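Local coordinates for exoenzyme S (Pseudomonas aeruginosa, PDB 6GN8), which is a secreted bacterial toxin, represented here by its ADP-ribosyltransferase domain, which probably transfers ADP-ribose from NAD to proteins of the host cell, at residues V106-F118 with H128-G140. The protein carries 2 engineered substitutions. Sequence-based numbering, arbitrary orientation.
Sequences VKTFRGTRGGDAF and HDDGYLSTSLNPG
With CG trans to its backbone N (chi1 175°) and the chain extended as far as NE, R110 passes the carbonyl of S134 and lays one face of its guanidinium against L133. The CD1 methyl of L133 sits over the centre of that flat group, 3.7 Å from R110 CZ. In the guanidinium plane, R110 NH1 gives a hydrogen bond to a lone pair of S134 O (3.0 Å), and a water links the same nitrogen to the backbone of Y132 and S134. Arginine suits the place because one flat group does both jobs, its face taking the methyl and its in-plane N-H serving the carbonyl. D129 OD2 lies 4.2 Å from R110 NH2, well out of the plane, so it can offer only charge; the salt bridge of D129 is made with R76.

F109 and S136 exchange two backbone hydrogen bonds, F109 N to S136 O and S136 N to F109 O, both 2.8 Å. F109 turns CG beside its own backbone N (chi1 -42°), and its ring receives P139 CB over one face in a CH-pi contact, 4.3 Å from the centroid. The C-H groups of proline, CB over the face and CG near CE2, suit an aromatic neighbour. Next to the F109-S136 bridge, on the other side of strand 106-112 from the F109 ring, the hydroxyls T108 OG1 and T135 OG1 stand 2.8 Å apart; T135 OG1 is hydrogen-bonded to I173 O. Farther along, A117 is small enough to sit against D129.

A single antiparallel bridge thus joins outermost strands of two sheets, 106-112 and 133-136, whose directions differ by 111°; such packing of steeply crossed sheets is typical of the ADP-ribosyltransferase core.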
loop_
_atom_site.group_PDB
_atom_site.type_symbol
_atom_site.label_atom_id
_atom_site.label_comp_id
_atom_site.label_asym_id
_atom_site.label_seq_id
_atom_site.Cartn_x
_atom_site.Cartn_y
_atom_site.Cartn_z
ATOM N N VAL C 106 13.079 2.005 22.125
ATOM C CA VAL C 106 14.408 2.459 22.444
ATOM C C VAL C 106 15.411 1.849 21.418
ATOM O O VAL C 106 15.284 0.691 21.006
ATOM C CB VAL C 106 14.781 2.244 23.947
ATOM C CG1 VAL C 106 14.975 0.782 24.301
ATOM C CG2 VAL C 106 16.009 3.060 24.342
ATOM N N LYS C 107 16.370 2.690 20.971
ATOM C CA LYS C 107 17.431 2.313 20.065
ATOM C C LYS C 107 18.692 2.011 20.875
ATOM O O LYS C 107 19.199 2.890 21.598
ATOM C CB LYS C 107 17.677 3.410 19.034
ATOM C CG LYS C 107 18.872 3.153 18.087
ATOM C CD LYS C 107 19.041 4.291 17.051
ATOM C CE LYS C 107 19.320 5.630 17.695
ATOM N NZ LYS C 107 19.422 6.728 16.702
ATOM N N THR C 108 19.215 0.777 20.728
ATOM C CA THR C 108 20.440 0.349 21.427
ATOM C C THR C 108 21.379 -0.329 20.446
ATOM O O THR C 108 20.988 -0.654 19.324
ATOM C CB THR C 108 20.134 -0.542 22.636
ATOM O OG1 THR C 108 19.456 -1.723 22.202
ATOM C CG2 THR C 108 19.348 0.181 23.745
ATOM N N PHE C 109 22.628 -0.508 20.856
ATOM C CA PHE C 109 23.687 -1.003 19.986
ATOM C C PHE C 109 24.378 -2.178 20.592
ATOM O O PHE C 109 24.390 -2.352 21.816
ATOM C CB PHE C 109 24.687 0.136 19.692
ATOM C CG PHE C 109 23.977 1.456 19.428
ATOM C CD1 PHE C 109 23.347 1.694 18.210
ATOM C CD2 PHE C 109 23.819 2.399 20.448
ATOM C CE1 PHE C 109 22.627 2.866 18.001
ATOM C CE2 PHE C 109 23.099 3.570 20.229
ATOM C CZ PHE C 109 22.529 3.803 19.005
ATOM N N ARG C 110 24.941 -3.016 19.726
ATOM C CA ARG C 110 25.609 -4.226 20.181
ATOM C C ARG C 110 26.701 -4.652 19.191
ATOM O O ARG C 110 26.452 -4.747 18.003
ATOM C CB ARG C 110 24.553 -5.325 20.360
ATOM C CG ARG C 110 25.093 -6.677 20.718
ATOM C CD ARG C 110 23.983 -7.686 20.690
ATOM N NE ARG C 110 24.551 -9.029 20.658
ATOM C CZ ARG C 110 24.881 -9.727 21.732
ATOM N NH1 ARG C 110 24.677 -9.231 22.946
ATOM N NH2 ARG C 110 25.417 -10.930 21.606
ATOM N N GLY C 111 27.894 -4.894 19.703
ATOM C CA GLY C 111 29.027 -5.371 18.925
ATOM C C GLY C 111 29.550 -6.690 19.474
ATOM O O GLY C 111 29.533 -6.904 20.692
ATOM N N THR C 112 29.948 -7.612 18.585
ATOM C CA THR C 112 30.538 -8.915 18.922
ATOM C C THR C 112 31.722 -9.141 17.979
ATOM O O THR C 112 31.665 -8.714 16.816
ATOM C CB THR C 112 29.518 -10.069 18.883
ATOM O OG1 THR C 112 28.979 -10.215 17.579
ATOM C CG2 THR C 112 28.394 -9.912 19.885
ATOM N N ARG C 113 32.803 -9.778 18.479
ATOM C CA ARG C 113 34.024 -10.042 17.697
ATOM C C ARG C 113 33.711 -10.979 16.499
ATOM O O ARG C 113 34.305 -10.826 15.423
ATOM C CB ARG C 113 35.147 -10.615 18.589
ATOM C CG ARG C 113 36.522 -10.749 17.892
ATOM C CD ARG C 113 37.491 -11.716 18.575
ATOM N NE ARG C 113 36.865 -12.968 19.027
ATOM C CZ ARG C 113 36.686 -14.053 18.273
ATOM N NH1 ARG C 113 37.080 -14.063 17.004
ATOM N NH2 ARG C 113 36.108 -15.135 18.781
ATOM N N GLY C 114 32.762 -11.894 16.696
ATOM C CA GLY C 114 32.335 -12.813 15.650
ATOM C C GLY C 114 30.840 -12.766 15.419
ATOM O O GLY C 114 30.181 -11.768 15.739
ATOM N N GLY C 115 30.309 -13.859 14.885
ATOM C CA GLY C 115 28.885 -14.002 14.621
ATOM C C GLY C 115 28.063 -14.209 15.883
ATOM O O GLY C 115 28.602 -14.480 16.969
ATOM N N ASP C 116 26.743 -14.052 15.745
ATOM C CA ASP C 116 25.808 -14.252 16.841
ATOM C C ASP C 116 24.701 -15.195 16.375
ATOM O O ASP C 116 24.827 -15.804 15.312
ATOM C CB ASP C 116 25.259 -12.907 17.382
ATOM C CG ASP C 116 24.794 -11.883 16.364
ATOM O OD1 ASP C 116 24.321 -12.290 15.277
ATOM O OD2 ASP C 116 24.888 -10.674 16.662
ATOM N N ALA C 117 23.630 -15.320 17.165
ATOM C CA ALA C 117 22.495 -16.181 16.870
ATOM C C ALA C 117 21.679 -15.714 15.646
ATOM O O ALA C 117 20.892 -16.497 15.120
ATOM C CB ALA C 117 21.593 -16.251 18.084
ATOM N N PHE C 118 21.873 -14.469 15.183
ATOM C CA PHE C 118 21.095 -13.925 14.071
ATOM C C PHE C 118 21.779 -14.121 12.733
ATOM O O PHE C 118 21.194 -13.787 11.709
ATOM C CB PHE C 118 20.766 -12.451 14.316
ATOM C CG PHE C 118 20.009 -12.296 15.610
ATOM C CD1 PHE C 118 18.653 -12.588 15.679
ATOM C CD2 PHE C 118 20.667 -11.932 16.779
ATOM C CE1 PHE C 118 17.971 -12.512 16.888
ATOM C CE2 PHE C 118 19.980 -11.867 17.989
ATOM C CZ PHE C 118 18.636 -12.147 18.031
ATOM N N HIS C 128 16.033 -15.893 17.485
ATOM C CA HIS C 128 16.359 -15.424 18.838
ATOM C C HIS C 128 17.677 -15.984 19.366
ATOM O O HIS C 128 18.136 -17.045 18.936
ATOM C CB HIS C 128 15.226 -15.760 19.832
ATOM C CG HIS C 128 15.022 -17.223 20.090
ATOM N ND1 HIS C 128 13.846 -17.858 19.727
ATOM C CD2 HIS C 128 15.832 -18.122 20.705
ATOM C CE1 HIS C 128 13.990 -19.119 20.107
ATOM N NE2 HIS C 128 15.177 -19.328 20.686
ATOM N N ASP C 129 18.248 -15.289 20.350
ATOM C CA ASP C 129 19.453 -15.737 21.040
ATOM C C ASP C 129 19.021 -16.587 22.258
ATOM O O ASP C 129 18.076 -16.217 22.952
ATOM C CB ASP C 129 20.316 -14.518 21.453
ATOM C CG ASP C 129 21.737 -14.853 21.846
ATOM O OD1 ASP C 129 21.929 -15.810 22.627
ATOM O OD2 ASP C 129 22.661 -14.151 21.380
ATOM N N ASP C 130 19.690 -17.725 22.517
ATOM C CA ASP C 130 19.325 -18.553 23.673
ATOM C C ASP C 130 19.761 -17.892 24.982
ATOM O O ASP C 130 19.132 -18.112 26.026
ATOM C CB ASP C 130 19.894 -19.970 23.559
ATOM C CG ASP C 130 19.109 -20.894 22.645
ATOM O OD1 ASP C 130 18.014 -20.482 22.164
ATOM O OD2 ASP C 130 19.574 -22.032 22.419
ATOM N N GLY C 131 20.820 -17.088 24.913
ATOM C CA GLY C 131 21.293 -16.322 26.056
ATOM C C GLY C 131 20.552 -15.006 26.164
ATOM O O GLY C 131 19.744 -14.669 25.294
ATOM N N TYR C 132 20.814 -14.246 27.231
ATOM C CA TYR C 132 20.252 -12.896 27.373
ATOM C C TYR C 132 20.965 -11.994 26.356
ATOM O O TYR C 132 22.108 -12.292 25.975
ATOM C CB TYR C 132 20.420 -12.380 28.813
ATOM C CG TYR C 132 19.529 -13.107 29.792
ATOM C CD1 TYR C 132 19.956 -14.275 30.422
ATOM C CD2 TYR C 132 18.255 -12.630 30.091
ATOM C CE1 TYR C 132 19.111 -14.985 31.275
ATOM C CE2 TYR C 132 17.406 -13.327 30.954
ATOM C CZ TYR C 132 17.848 -14.493 31.554
ATOM O OH TYR C 132 17.037 -15.155 32.430
ATOM N N LEU C 133 20.282 -10.944 25.872
ATOM C CA LEU C 133 20.842 -10.027 24.875
ATOM C C LEU C 133 21.160 -8.642 25.483
ATOM O O LEU C 133 20.277 -7.794 25.703
ATOM C CB LEU C 133 19.905 -9.878 23.665
ATOM C CG LEU C 133 20.549 -9.327 22.387
ATOM C CD1 LEU C 133 21.276 -10.426 21.627
ATOM C CD2 LEU C 133 19.518 -8.706 21.479
ATOM N N SER C 134 22.443 -8.439 25.743
ATOM C CA SER C 134 22.992 -7.196 26.254
ATOM C C SER C 134 23.198 -6.233 25.085
ATOM O O SER C 134 23.786 -6.566 24.040
ATOM C CB SER C 134 24.307 -7.451 26.994
ATOM O OG SER C 134 24.162 -8.491 27.958
ATOM N N THR C 135 22.648 -5.056 25.245
ATOM C CA THR C 135 22.801 -3.983 24.282
ATOM C C THR C 135 23.198 -2.768 25.118
ATOM O O THR C 135 23.087 -2.804 26.352
ATOM C CB THR C 135 21.537 -3.804 23.420
ATOM O OG1 THR C 135 20.499 -3.277 24.218
ATOM C CG2 THR C 135 21.057 -5.086 22.742
ATOM N N SER C 136 23.696 -1.723 24.467
ATOM C CA SER C 136 24.146 -0.524 25.142
ATOM C C SER C 136 23.503 0.711 24.478
ATOM O O SER C 136 23.334 0.716 23.262
ATOM C CB SER C 136 25.675 -0.473 25.081
ATOM O OG SER C 136 26.226 0.836 24.981
ATOM N N LEU C 137 23.183 1.751 25.272
ATOM C CA LEU C 137 22.651 3.052 24.799
ATOM C C LEU C 137 23.778 3.915 24.257
ATOM O O LEU C 137 23.527 4.879 23.548
ATOM C CB LEU C 137 21.934 3.826 25.919
ATOM C CG LEU C 137 20.458 3.571 26.146
ATOM C CD1 LEU C 137 20.017 4.189 27.432
ATOM C CD2 LEU C 137 19.600 4.122 25.006
ATOM N N ASN C 138 25.013 3.570 24.619
ATOM C CA ASN C 138 26.254 4.231 24.226
ATOM C C ASN C 138 26.744 3.661 22.855
ATOM O O ASN C 138 27.130 2.492 22.834
ATOM C CB ASN C 138 27.281 3.992 25.349
ATOM C CG ASN C 138 28.477 4.881 25.350
ATOM O OD1 ASN C 138 29.003 5.272 24.303
ATOM N ND2 ASN C 138 28.950 5.202 26.546
ATOM N N PRO C 139 26.724 4.408 21.709
ATOM C CA PRO C 139 27.179 3.803 20.425
ATOM C C PRO C 139 28.680 3.447 20.397
ATOM O O PRO C 139 29.073 2.494 19.719
ATOM C CB PRO C 139 26.854 4.878 19.367
ATOM C CG PRO C 139 25.928 5.849 20.042
ATOM C CD PRO C 139 26.289 5.807 21.507
ATOM N N GLY C 140 29.480 4.206 21.158
ATOM C CA GLY C 140 30.931 4.078 21.259
ATOM C C GLY C 140 31.446 2.758 21.789
ATOM O O GLY C 140 32.275 2.116 21.130
HETATM O O HOH W 1 24.423 -11.013 25.349
HETATM O O HOH W 2 25.050 -14.755 20.172
#